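Local coordinates for protein serpin (Taeniopygia guttata, PDB 5HGC) that binds a cortisol-type steroid and an amino sugar at separate sites and may act as a serine protease inhibitor of the serpin type, at residues 71-74 with 75-78; 257-260 with 261-265; 305-308 with 309-313. All blocks are in the same frame, centred on the assembly; numbering follows the deposited sequence.

Contact 1 (71-74 with 75-78). With BDG (2,6-diamino-2,6-dideoxy-alpha-D-glucopyranose), chain F.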
ATOM      1  N   GLU A  71      13.325 -20.142   9.190  1.00 67.25           N
ATOM      2  CA  GLU A  71      12.612 -19.816  10.443  1.00 65.87           C
ATOM      3  C   GLU A  71      11.072 -19.746  10.351  1.00 63.02           C
ATOM      4  O   GLU A  71      10.417 -19.606  11.363  1.00 63.14           O
ATOM      5  CB  GLU A  71      13.154 -18.517  11.055  1.00 70.00           C
ATOM      6  CG  GLU A  71      14.669 -18.481  11.216  1.00 84.66           C
ATOM      7  CD  GLU A  71      15.171 -17.386  12.148  1.00100.19           C
ATOM      8  OE1 GLU A  71      14.495 -16.329  12.306  1.00100.36           O
ATOM      9  OE2 GLU A  71      16.268 -17.594  12.722  1.00100.92           O
ATOM     10  N   ILE A  72      10.495 -19.811   9.152  1.00 58.56           N
ATOM     11  CA  ILE A  72       9.024 -19.843   8.977  1.00 51.24           C
ATOM     12  C   ILE A  72       8.657 -20.875   7.885  1.00 50.22           C
ATOM     13  O   ILE A  72       9.317 -20.934   6.846  1.00 48.10           O
ATOM     14  CB  ILE A  72       8.437 -18.414   8.670  1.00 45.28           C
ATOM     15  CG1 ILE A  72       6.896 -18.442   8.630  1.00 44.94           C
ATOM     16  CG2 ILE A  72       9.017 -17.826   7.383  1.00 41.67           C
ATOM     17  CD1 ILE A  72       6.168 -17.112   8.746  1.00 42.09           C
ATOM     18  N   GLN A  73       7.615 -21.672   8.109  1.00 52.61           N
ATOM     19  CA  GLN A  73       7.115 -22.582   7.049  1.00 56.34           C
ATOM     20  C   GLN A  73       6.378 -21.850   5.921  1.00 50.85           C
ATOM     21  O   GLN A  73       5.649 -20.873   6.171  1.00 47.21           O
ATOM     22  CB  GLN A  73       6.127 -23.578   7.632  1.00 59.91           C
ATOM     23  CG  GLN A  73       6.716 -24.834   8.247  1.00 76.67           C
ATOM     24  CD  GLN A  73       5.812 -25.389   9.346  1.00 83.52           C
ATOM     25  OE1 GLN A  73       6.286 -25.682  10.445  1.00 81.32           O
ATOM     26  NE2 GLN A  73       4.494 -25.496   9.068  1.00 75.59           N
ATOM     27  N   GLU A  74       6.505 -22.361   4.698  1.00 48.60           N
ATOM     28  CA  GLU A  74       5.666 -21.886   3.605  1.00 47.07           C
ATOM     29  C   GLU A  74       4.142 -21.993   3.925  1.00 43.73           C
ATOM     30  O   GLU A  74       3.370 -21.079   3.605  1.00 42.43           O
ATOM     31  CB  GLU A  74       6.059 -22.552   2.292  1.00 51.51           C
ATOM     32  CG  GLU A  74       5.458 -21.872   1.074  1.00 69.77           C
ATOM     33  CD  GLU A  74       5.292 -22.793  -0.128  1.00 87.41           C
ATOM     34  OE1 GLU A  74       6.114 -23.740  -0.253  1.00 94.31           O
ATOM     35  OE2 GLU A  74       4.350 -22.556  -0.948  1.00 83.26           O
ATOM     36  N   LYS A  75       3.726 -23.066   4.593  1.00 42.45           N
ATOM     37  CA  LYS A  75       2.340 -23.239   5.074  1.00 47.77           C
ATOM     38  C   LYS A  75       1.881 -22.028   5.859  1.00 44.80           C
ATOM     39  O   LYS A  75       0.760 -21.551   5.670  1.00 45.95           O
ATOM     40  CB  LYS A  75       2.167 -24.475   5.986  1.00 52.46           C
ATOM     41  CG  LYS A  75       2.724 -25.784   5.420  1.00 76.93           C
ATOM     42  CD  LYS A  75       4.249 -25.963   5.629  1.00 79.62           C
ATOM     43  CE  LYS A  75       4.961 -26.519   4.400  1.00 67.60           C
ATOM     44  NZ  LYS A  75       6.382 -26.134   4.452  1.00 57.35           N
ATOM     45  N   GLU A  76       2.747 -21.532   6.742  1.00 40.56           N
ATOM     46  CA  GLU A  76       2.389 -20.414   7.626  1.00 38.37           C
ATOM     47  C   GLU A  76       2.249 -19.068   6.908  1.00 30.64           C
ATOM     48  O   GLU A  76       1.376 -18.311   7.237  1.00 29.27           O
ATOM     49  CB  GLU A  76       3.361 -20.302   8.796  1.00 45.51           C
ATOM     50  CG  GLU A  76       3.295 -21.477   9.782  1.00 54.82           C
ATOM     51  CD  GLU A  76       4.469 -21.470  10.767  1.00 63.78           C
ATOM     52  OE1 GLU A  76       4.220 -21.227  11.970  1.00 67.50           O
ATOM     53  OE2 GLU A  76       5.646 -21.672  10.340  1.00 68.52           O
ATOM     54  N   ILE A  77       3.114 -18.800   5.937  1.00 27.89           N
ATOM     55  CA  ILE A  77       3.047 -17.631   5.063  1.00 26.92           C
ATOM     56  C   ILE A  77       1.690 -17.600   4.397  1.00 29.89           C
ATOM     57  O   ILE A  77       0.956 -16.622   4.602  1.00 33.48           O
ATOM     58  CB  ILE A  77       4.165 -17.689   4.036  1.00 27.22           C
ATOM     59  CG1 ILE A  77       5.517 -17.640   4.738  1.00 25.87           C
ATOM     60  CG2 ILE A  77       4.057 -16.558   3.051  1.00 27.47           C
ATOM     61  CD1 ILE A  77       6.705 -17.848   3.831  1.00 27.03           C
ATOM     62  N   HIS A  78       1.297 -18.676   3.686  1.00 28.97           N
ATOM     63  CA  HIS A  78      -0.004 -18.679   2.990  1.00 27.62           C
ATOM     64  C   HIS A  78      -1.164 -18.587   3.985  1.00 28.57           C
ATOM     65  O   HIS A  78      -2.175 -17.900   3.730  1.00 29.83           O
ATOM     66  CB  HIS A  78      -0.156 -19.876   2.053  1.00 28.18           C
ATOM     67  CG  HIS A  78       0.889 -19.952   0.984  1.00 27.99           C
ATOM     68  ND1 HIS A  78       1.073 -18.962   0.042  1.00 28.80           N
ATOM     69  CD2 HIS A  78       1.803 -20.907   0.693  1.00 28.83           C
ATOM     70  CE1 HIS A  78       2.079 -19.278  -0.758  1.00 26.71           C
ATOM     71  NE2 HIS A  78       2.539 -20.458  -0.390  1.00 30.22           N
TER
HETATM   72  C5  BDG F 505       0.925 -24.830   1.165  1.00 87.40           C
HETATM   73  O5  BDG F 505       1.553 -24.567  -0.130  1.00 84.21           O
HETATM   74  C1  BDG F 505       1.180 -25.406  -1.283  1.00 88.77           C
HETATM   75  O1  BDG F 505       1.755 -24.893  -2.520  1.00 77.76           O
HETATM   76  C2  BDG F 505      -0.356 -25.753  -1.349  1.00 80.45           C
HETATM   77  N2  BDG F 505      -0.880 -25.778  -2.711  1.00 72.32           N
HETATM   78  C3  BDG F 505      -1.239 -24.942  -0.336  1.00 76.83           C
HETATM   79  O3  BDG F 505      -2.662 -25.282  -0.385  1.00 53.60           O
HETATM   80  C4  BDG F 505      -0.613 -25.044   1.097  1.00 79.69           C
HETATM   81  O4  BDG F 505      -1.211 -24.192   2.078  1.00 61.58           O
HETATM   82  C6  BDG F 505       1.546 -26.033   1.915  1.00 93.90           C
HETATM   83  N6  BDG F 505       2.995 -26.104   1.789  1.00 85.29           N
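Glu-74 reaches forward one helical turn to His-78, where OE2 accepts from NE2 at 2.8 Å. The oxygen lies only 2° out of the imidazole plane, at the ring edge, and offers its anti lone pair, while the carboxylate is turned 71° from the ring. CG of Glu-74 stands opposite the backbone N (chi1 -166°), and the extended chain beyond it carries the acid to the ring. With ND1 bonded to Tyr-123 OH, both ring nitrogens are engaged, restricting rotation.

The start of the helix is also tied down. Gln-73 is the N-cap, and its N-H meets Glu-76 OE2 at 3.0 Å, nearly along the C-O axis, the Glu-76 half of a capping box; Glu-76 N returns only weakly, to backbone Gln-73 O. Gln-73 O accepts from Ile-77 N, and CD1 of Ile-72 rests 4.1 Å from CG1 of Ile-77.

The exposed side is looser: the Gln-73 amide merely lies across the bent Lys-75 chain, NE2 to CD 3.5 Å. Lys-75 CE approaches N6 of the bound diamino sugar at 3.3 Å and Glu-74 OE2 its O5 at 3.5 Å, while Asp-118 hydrogen-bonds it.

Within the fold, Glu-74 and Ile-77 pack on Leu-62 of helix 55-64, Phe-67 of the preceding loop touches Ile-72 and Ile-77, and Lys-10 forms a salt bridge with Glu-76 at the head of helix 74-89.

Contact 2 (257-260 with 261-265). With HCY ((11alpha,14beta)-11,17,21-trihydroxypregn-4-ene-3,20-dione), chain B.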
ATOM      1  N   ILE A 257       9.328   3.190  12.898  1.00 33.50           N
ATOM      2  CA  ILE A 257       7.882   3.177  13.147  1.00 31.08           C
ATOM      3  C   ILE A 257       7.599   2.822  14.612  1.00 31.38           C
ATOM      4  O   ILE A 257       6.802   3.512  15.246  1.00 31.52           O
ATOM      5  CB  ILE A 257       7.068   2.281  12.171  1.00 28.20           C
ATOM      6  CG1 ILE A 257       7.289   2.671  10.681  1.00 28.18           C
ATOM      7  CG2 ILE A 257       5.596   2.356  12.514  1.00 24.52           C
ATOM      8  CD1 ILE A 257       6.954   4.122  10.347  1.00 30.11           C
ATOM      9  N   GLN A 258       8.263   1.784  15.125  1.00 29.29           N
ATOM     10  CA  GLN A 258       8.052   1.323  16.487  1.00 33.44           C
ATOM     11  C   GLN A 258       8.481   2.370  17.520  1.00 34.05           C
ATOM     12  O   GLN A 258       7.802   2.536  18.541  1.00 33.88           O
ATOM     13  CB  GLN A 258       8.784   0.013  16.777  1.00 36.12           C
ATOM     14  CG  GLN A 258       8.485  -0.493  18.186  1.00 38.72           C
ATOM     15  CD  GLN A 258       8.324  -1.988  18.243  1.00 55.70           C
ATOM     16  OE1 GLN A 258       9.199  -2.765  17.759  1.00 59.56           O
ATOM     17  NE2 GLN A 258       7.191  -2.427  18.822  1.00 52.36           N
ATOM     18  N   LYS A 259       9.605   3.039  17.250  1.00 35.22           N
ATOM     19  CA  LYS A 259      10.055   4.190  18.021  1.00 37.31           C
ATOM     20  C   LYS A 259       8.904   5.208  18.103  1.00 39.53           C
ATOM     21  O   LYS A 259       8.455   5.540  19.235  1.00 38.06           O
ATOM     22  CB  LYS A 259      11.293   4.837  17.391  1.00 38.75           C
ATOM     23  CG  LYS A 259      11.842   6.015  18.205  1.00 41.55           C
ATOM     24  CD  LYS A 259      13.203   6.487  17.728  1.00 40.35           C
ATOM     25  CE  LYS A 259      13.129   7.678  16.787  1.00 45.66           C
ATOM     26  NZ  LYS A 259      14.351   8.533  16.979  1.00 51.57           N
ATOM     27  N   TRP A 260       8.394   5.640  16.930  1.00 31.49           N
ATOM     28  CA  TRP A 260       7.312   6.618  16.922  1.00 28.21           C
ATOM     29  C   TRP A 260       6.109   6.198  17.785  1.00 29.50           C
ATOM     30  O   TRP A 260       5.653   6.934  18.695  1.00 27.43           O
ATOM     31  CB  TRP A 260       6.892   6.947  15.515  1.00 27.01           C
ATOM     32  CG  TRP A 260       7.966   7.665  14.706  1.00 26.64           C
ATOM     33  CD1 TRP A 260       9.088   8.308  15.187  1.00 28.05           C
ATOM     34  CD2 TRP A 260       7.996   7.827  13.278  1.00 25.12           C
ATOM     35  NE1 TRP A 260       9.825   8.843  14.140  1.00 27.69           N
ATOM     36  CE2 TRP A 260       9.181   8.574  12.960  1.00 25.99           C
ATOM     37  CE3 TRP A 260       7.142   7.413  12.233  1.00 23.41           C
ATOM     38  CZ2 TRP A 260       9.534   8.928  11.632  1.00 25.42           C
ATOM     39  CZ3 TRP A 260       7.497   7.731  10.891  1.00 24.73           C
ATOM     40  CH2 TRP A 260       8.694   8.485  10.609  1.00 27.63           C
ATOM     41  N   SER A 261       5.597   5.008  17.534  1.00 27.89           N
ATOM     42  CA  SER A 261       4.372   4.646  18.187  1.00 30.64           C
ATOM     43  C   SER A 261       4.586   4.406  19.697  1.00 34.25           C
ATOM     44  O   SER A 261       3.660   4.629  20.470  1.00 35.57           O
ATOM     45  CB  SER A 261       3.718   3.468  17.485  1.00 32.13           C
ATOM     46  OG  SER A 261       4.568   2.342  17.524  1.00 34.48           O
ATOM     47  N   ASP A 262       5.795   3.995  20.105  1.00 35.08           N
ATOM     48  CA  ASP A 262       6.135   3.852  21.514  1.00 38.30           C
ATOM     49  C   ASP A 262       6.082   5.193  22.233  1.00 38.97           C
ATOM     50  O   ASP A 262       5.703   5.236  23.400  1.00 38.25           O
ATOM     51  CB  ASP A 262       7.520   3.231  21.715  1.00 39.33           C
ATOM     52  CG  ASP A 262       7.562   1.694  21.420  1.00 40.45           C
ATOM     53  OD1 ASP A 262       6.523   1.002  21.414  1.00 40.33           O
ATOM     54  OD2 ASP A 262       8.679   1.178  21.195  1.00 44.50           O
ATOM     55  N   HIS A 263       6.412   6.265  21.518  1.00 34.43           N
ATOM     56  CA  HIS A 263       6.512   7.600  22.090  1.00 34.57           C
ATOM     57  C   HIS A 263       5.419   8.631  21.761  1.00 33.55           C
ATOM     58  O   HIS A 263       5.532   9.787  22.157  1.00 37.17           O
ATOM     59  CB  HIS A 263       7.884   8.175  21.737  1.00 35.57           C
ATOM     60  CG  HIS A 263       9.013   7.409  22.340  1.00 46.42           C
ATOM     61  ND1 HIS A 263       9.969   6.771  21.580  1.00 44.50           N
ATOM     62  CD2 HIS A 263       9.306   7.134  23.636  1.00 48.73           C
ATOM     63  CE1 HIS A 263      10.809   6.146  22.381  1.00 52.96           C
ATOM     64  NE2 HIS A 263      10.418   6.337  23.632  1.00 52.20           N
ATOM     65  N   LEU A 264       4.383   8.252  21.027  1.00 33.25           N
ATOM     66  CA  LEU A 264       3.265   9.195  20.774  1.00 36.03           C
ATOM     67  C   LEU A 264       2.552   9.498  22.066  1.00 36.42           C
ATOM     68  O   LEU A 264       2.418   8.593  22.915  1.00 44.99           O
ATOM     69  CB  LEU A 264       2.234   8.615  19.803  1.00 30.62           C
ATOM     70  CG  LEU A 264       2.759   8.403  18.404  1.00 29.99           C
ATOM     71  CD1 LEU A 264       1.780   7.433  17.778  1.00 30.19           C
ATOM     72  CD2 LEU A 264       2.895   9.707  17.623  1.00 26.34           C
ATOM     73  N   PHE A 265       2.098  10.737  22.218  1.00 33.38           N
ATOM     74  CA  PHE A 265       1.296  11.164  23.390  1.00 31.00           C
ATOM     75  C   PHE A 265       0.304  12.127  22.848  1.00 29.43           C
ATOM     76  O   PHE A 265       0.620  12.871  21.909  1.00 26.99           O
ATOM     77  CB  PHE A 265       2.155  11.835  24.473  1.00 33.75           C
ATOM     78  CG  PHE A 265       2.994  13.032  23.980  1.00 43.91           C
ATOM     79  CD1 PHE A 265       4.272  12.835  23.315  1.00 49.07           C
ATOM     80  CD2 PHE A 265       2.558  14.383  24.210  1.00 46.28           C
ATOM     81  CE1 PHE A 265       5.053  13.942  22.884  1.00 48.96           C
ATOM     82  CE2 PHE A 265       3.339  15.480  23.774  1.00 43.86           C
ATOM     83  CZ  PHE A 265       4.578  15.261  23.111  1.00 47.64           C
TER
HETATM   84  C1  HCY B 501       6.243  -2.952  15.284  1.00 32.05           C
HETATM   85  C2  HCY B 501       7.457  -3.817  14.954  1.00 35.05           C
HETATM   86  C3  HCY B 501       7.224  -4.678  13.733  1.00 37.34           C
HETATM   87  C4  HCY B 501       6.091  -4.403  12.818  1.00 33.61           C
HETATM   88  C5  HCY B 501       5.476  -3.215  12.864  1.00 31.94           C
HETATM   89  C6  HCY B 501       4.670  -2.759  11.667  1.00 32.07           C
HETATM   90  C7  HCY B 501       3.293  -2.229  12.125  1.00 32.96           C
HETATM   91  C8  HCY B 501       3.297  -1.321  13.361  1.00 28.27           C
HETATM   92  C9  HCY B 501       4.109  -1.978  14.498  1.00 31.71           C
HETATM   93  C10 HCY B 501       5.562  -2.303  14.082  1.00 33.16           C
HETATM   94  C12 HCY B 501       2.500  -0.871  16.276  1.00 29.51           C
HETATM   95  C11 HCY B 501       3.936  -1.298  15.901  1.00 33.73           C
HETATM   96  C13 HCY B 501       1.771  -0.178  15.085  1.00 32.16           C
HETATM   97  C14 HCY B 501       1.888  -1.085  13.859  1.00 27.26           C
HETATM   98  C15 HCY B 501       0.793  -0.623  12.928  1.00 28.51           C
HETATM   99  C16 HCY B 501      -0.345  -0.166  13.832  1.00 30.90           C
HETATM  100  C17 HCY B 501       0.234  -0.091  15.268  1.00 35.05           C
HETATM  101  C18 HCY B 501       2.299   1.257  14.789  1.00 28.93           C
HETATM  102  C19 HCY B 501       6.400  -1.088  13.627  1.00 35.00           C
HETATM  103  C20 HCY B 501      -0.274   1.107  16.049  1.00 38.23           C
HETATM  104  C21 HCY B 501      -0.495   1.012  17.544  1.00 37.33           C
HETATM  105  O1  HCY B 501       8.020  -5.559  13.476  1.00 41.86           O
HETATM  106  O2  HCY B 501       4.755  -0.127  15.813  1.00 37.22           O
HETATM  107  O3  HCY B 501      -0.258  -1.211  16.038  1.00 37.09           O
HETATM  108  O4  HCY B 501      -0.511   2.166  15.487  1.00 40.15           O
HETATM  109  O5  HCY B 501      -0.055   2.282  18.024  1.00 45.83           O
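Gln-258 overlaps Asp-262 one turn further on, its CG 3.4 Å from OD2, with the amide and carboxylate planes only 23° apart. The same carboxylate lies beside Gln-258 O, but these are two acceptors and form no bond; having an acid so near a backbone carbonyl would, if anything, be mildly unfavourable. Beyond CG the Gln-258 chain bends away from Asp-262, and its amide comes against the steroid, OE1 being 3.5 Å from C2 of the ligand.

Ser-261 is the polar link to the ligand. Its OG sits between the backbone N and the carbonyl carbon (chi1 61°), a setting that places it 3.0 Å from steroid O2, in a hydrogen bond whose donor could be either hydroxyl. Ser-261 OG also lies 3.4 Å from both Ile-257 O and Gln-258 O, weak alternatives for its one proton; which acceptor takes it is not settled. Ile-257 adds an apolar wall, with CG2 3.7 Å from the methyl C19.

Backbone bonds spanning four residues set the spacing of these side chains along the helix: Ser-261 N donates to Ile-257 O at 3.0 Å, and Asp-262 N to Gln-258 O at 2.9 Å. Near the helix end, His-263 N is shared between Lys-259 O and Trp-260 O, and its ring ND1 bonds weakly to Lys-259 O as well. The His-263 ring also meets that of Tyr-215, while Trp-260, turned into the protein, bonds through NE1 to Asp-217.

The steroid is also hydrogen-bonded to Arg-226 and Asn-365, and Phe-236 and Phe-360 belong to the same pocket. A steroid site between helices 12-29 and 254-263 and strands 222-228, 233-240 and 355-361 is consistent with that of corticosteroid-binding globulin, the hormone-carrying serpin.

Contact 3 (305-308 with 309-313)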
ATOM      1  N   GLY A 305       3.618 -25.077 -11.186  1.00 29.05           N
ATOM      2  CA  GLY A 305       2.436 -25.145 -10.352  1.00 25.99           C
ATOM      3  C   GLY A 305       1.249 -24.390 -10.895  1.00 25.51           C
ATOM      4  O   GLY A 305       0.112 -24.634 -10.441  1.00 27.76           O
ATOM      5  N   ILE A 306       1.468 -23.489 -11.865  1.00 24.66           N
ATOM      6  CA  ILE A 306       0.327 -22.737 -12.517  1.00 22.86           C
ATOM      7  C   ILE A 306      -0.205 -23.432 -13.771  1.00 23.58           C
ATOM      8  O   ILE A 306      -1.404 -23.652 -13.907  1.00 22.69           O
ATOM      9  CB  ILE A 306       0.662 -21.226 -12.764  1.00 23.11           C
ATOM     10  CG1 ILE A 306       1.069 -20.550 -11.405  1.00 24.23           C
ATOM     11  CG2 ILE A 306      -0.488 -20.467 -13.436  1.00 19.06           C
ATOM     12  CD1 ILE A 306       1.622 -19.144 -11.521  1.00 22.91           C
ATOM     13  N   THR A 307       0.699 -23.799 -14.680  1.00 25.07           N
ATOM     14  CA  THR A 307       0.317 -24.281 -16.022  1.00 26.53           C
ATOM     15  C   THR A 307       0.513 -25.792 -16.121  1.00 28.50           C
ATOM     16  O   THR A 307       0.000 -26.416 -17.030  1.00 29.65           O
ATOM     17  CB  THR A 307       1.187 -23.628 -17.130  1.00 24.24           C
ATOM     18  OG1 THR A 307       2.541 -24.043 -16.945  1.00 26.92           O
ATOM     19  CG2 THR A 307       1.147 -22.169 -17.043  1.00 22.09           C
ATOM     20  N   GLY A 308       1.225 -26.378 -15.155  1.00 31.13           N
ATOM     21  CA  GLY A 308       1.720 -27.743 -15.283  1.00 32.37           C
ATOM     22  C   GLY A 308       2.965 -27.945 -16.149  1.00 35.13           C
ATOM     23  O   GLY A 308       3.413 -29.085 -16.293  1.00 38.39           O
ATOM     24  N   SER A 309       3.515 -26.888 -16.765  1.00 34.72           N
ATOM     25  CA  SER A 309       4.779 -27.036 -17.518  1.00 36.07           C
ATOM     26  C   SER A 309       5.656 -25.871 -17.198  1.00 36.74           C
ATOM     27  O   SER A 309       5.161 -24.855 -16.710  1.00 36.99           O
ATOM     28  CB  SER A 309       4.575 -27.105 -19.052  1.00 39.54           C
ATOM     29  OG  SER A 309       3.302 -27.618 -19.445  1.00 37.99           O
ATOM     30  N   PRO A 310       6.964 -25.984 -17.488  1.00 42.47           N
ATOM     31  CA  PRO A 310       7.815 -24.821 -17.221  1.00 45.87           C
ATOM     32  C   PRO A 310       7.829 -23.860 -18.426  1.00 44.90           C
ATOM     33  O   PRO A 310       8.869 -23.681 -19.027  1.00 51.25           O
ATOM     34  CB  PRO A 310       9.182 -25.455 -17.012  1.00 45.39           C
ATOM     35  CG  PRO A 310       9.176 -26.629 -17.973  1.00 48.81           C
ATOM     36  CD  PRO A 310       7.746 -27.110 -18.054  1.00 45.72           C
ATOM     37  N   ASP A 311       6.677 -23.270 -18.749  1.00 39.35           N
ATOM     38  CA  ASP A 311       6.504 -22.417 -19.907  1.00 38.35           C
ATOM     39  C   ASP A 311       6.015 -21.008 -19.573  1.00 40.24           C
ATOM     40  O   ASP A 311       5.746 -20.233 -20.482  1.00 41.55           O
ATOM     41  CB  ASP A 311       5.552 -23.082 -20.943  1.00 43.23           C
ATOM     42  CG  ASP A 311       4.203 -23.574 -20.334  1.00 48.70           C
ATOM     43  OD1 ASP A 311       3.840 -23.214 -19.186  1.00 46.85           O
ATOM     44  OD2 ASP A 311       3.483 -24.328 -21.028  1.00 51.50           O
ATOM     45  N   LEU A 312       5.866 -20.671 -18.289  1.00 39.22           N
ATOM     46  CA  LEU A 312       5.219 -19.399 -17.922  1.00 36.46           C
ATOM     47  C   LEU A 312       6.206 -18.495 -17.213  1.00 35.16           C
ATOM     48  O   LEU A 312       7.136 -18.969 -16.582  1.00 37.15           O
ATOM     49  CB  LEU A 312       3.965 -19.658 -17.063  1.00 35.71           C
ATOM     50  CG  LEU A 312       3.231 -18.465 -16.439  1.00 34.95           C
ATOM     51  CD1 LEU A 312       2.388 -17.646 -17.415  1.00 34.63           C
ATOM     52  CD2 LEU A 312       2.342 -18.933 -15.338  1.00 34.46           C
ATOM     53  N   LYS A 313       6.016 -17.190 -17.330  1.00 35.01           N
ATOM     54  CA  LYS A 313       6.811 -16.208 -16.592  1.00 34.15           C
ATOM     55  C   LYS A 313       5.933 -14.978 -16.454  1.00 34.41           C
ATOM     56  O   LYS A 313       4.924 -14.829 -17.170  1.00 31.39           O
ATOM     57  CB  LYS A 313       8.102 -15.848 -17.354  1.00 40.05           C
ATOM     58  CG  LYS A 313       7.840 -14.971 -18.587  1.00 45.00           C
ATOM     59  CD  LYS A 313       9.128 -14.677 -19.335  1.00 60.16           C
ATOM     60  CE  LYS A 313       8.790 -14.073 -20.698  1.00 72.70           C
ATOM     61  NZ  LYS A 313       9.874 -14.336 -21.688  1.00 74.07           N
TER
HETATM   62  O   HOH W   1       0.747 -27.737 -19.395  1.00 31.23           O
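Two similar first torsions bring Thr-307 and Asp-311 together: chi1 of 64° puts the threonine OG1, and chi1 of 51° the aspartate CG, between backbone N and carbonyl carbon. The two side chains run antiparallel alongside one another, and Thr-307 OG1 donates to Asp-311 OD1 at 2.7 Å, meeting it on the syn side, somewhat out of the carboxylate plane. Ser-309 N donates to the same Thr-307 OG1 at 3.0 Å with a nearly straight N-H...O angle of 165°, forming an ST turn at the C-terminal end of helix 304-307. Ser-309 O is also close to that hydroxyl, but the angle is too poor for a bond.

Gly-308, with positive phi, takes the chain out of the helix. Pro-310 centres an inverse gamma turn, in which Asp-311 N bonds weakly to Ser-309 O. One water spans Gly-308, donating to Thr-307 O (2.8 Å) and meeting Ser-309 OG (2.6 Å).

Below this polar layer the packing is apolar. CG2 of Thr-307 touches CB of Leu-312 at 3.8 Å, while CD2 of Leu-312 lies 3.7 Å from CG2 of Ile-306, the two chains roughly perpendicular; Leu-109 and Val-166 also pack on Leu-312.

Because Thr-307 OG1 both gives and receives, its rotation is defined from two directions, and the carboxylate would be expected to polarise the hydroxyl and strengthen its acceptance of the Ser-309 N-H.

How the contacts relate
The three contacts follow in series along the single serpin chain. Contact 1 lies at the start of helix 74-89, contact 2 on helix 254-263 and into its exit, and contact 3 where helix 304-307 gives way to the loop before strand 316-325. Contacts 2 and 3 lie on opposite sides of the chain's centre, their own centres about 45 Å apart; contact 1 is about 29 Å from contact 2 and about 22 Å from contact 3, centre to centre. None touch, the nearest atoms, between contacts 1 and 3, being about 10 Å apart. Contacts 1 and 2 thus contribute to two distinct ligand sites, sugar and steroid, whereas contact 3 is a helix-exit turn in neither pocket.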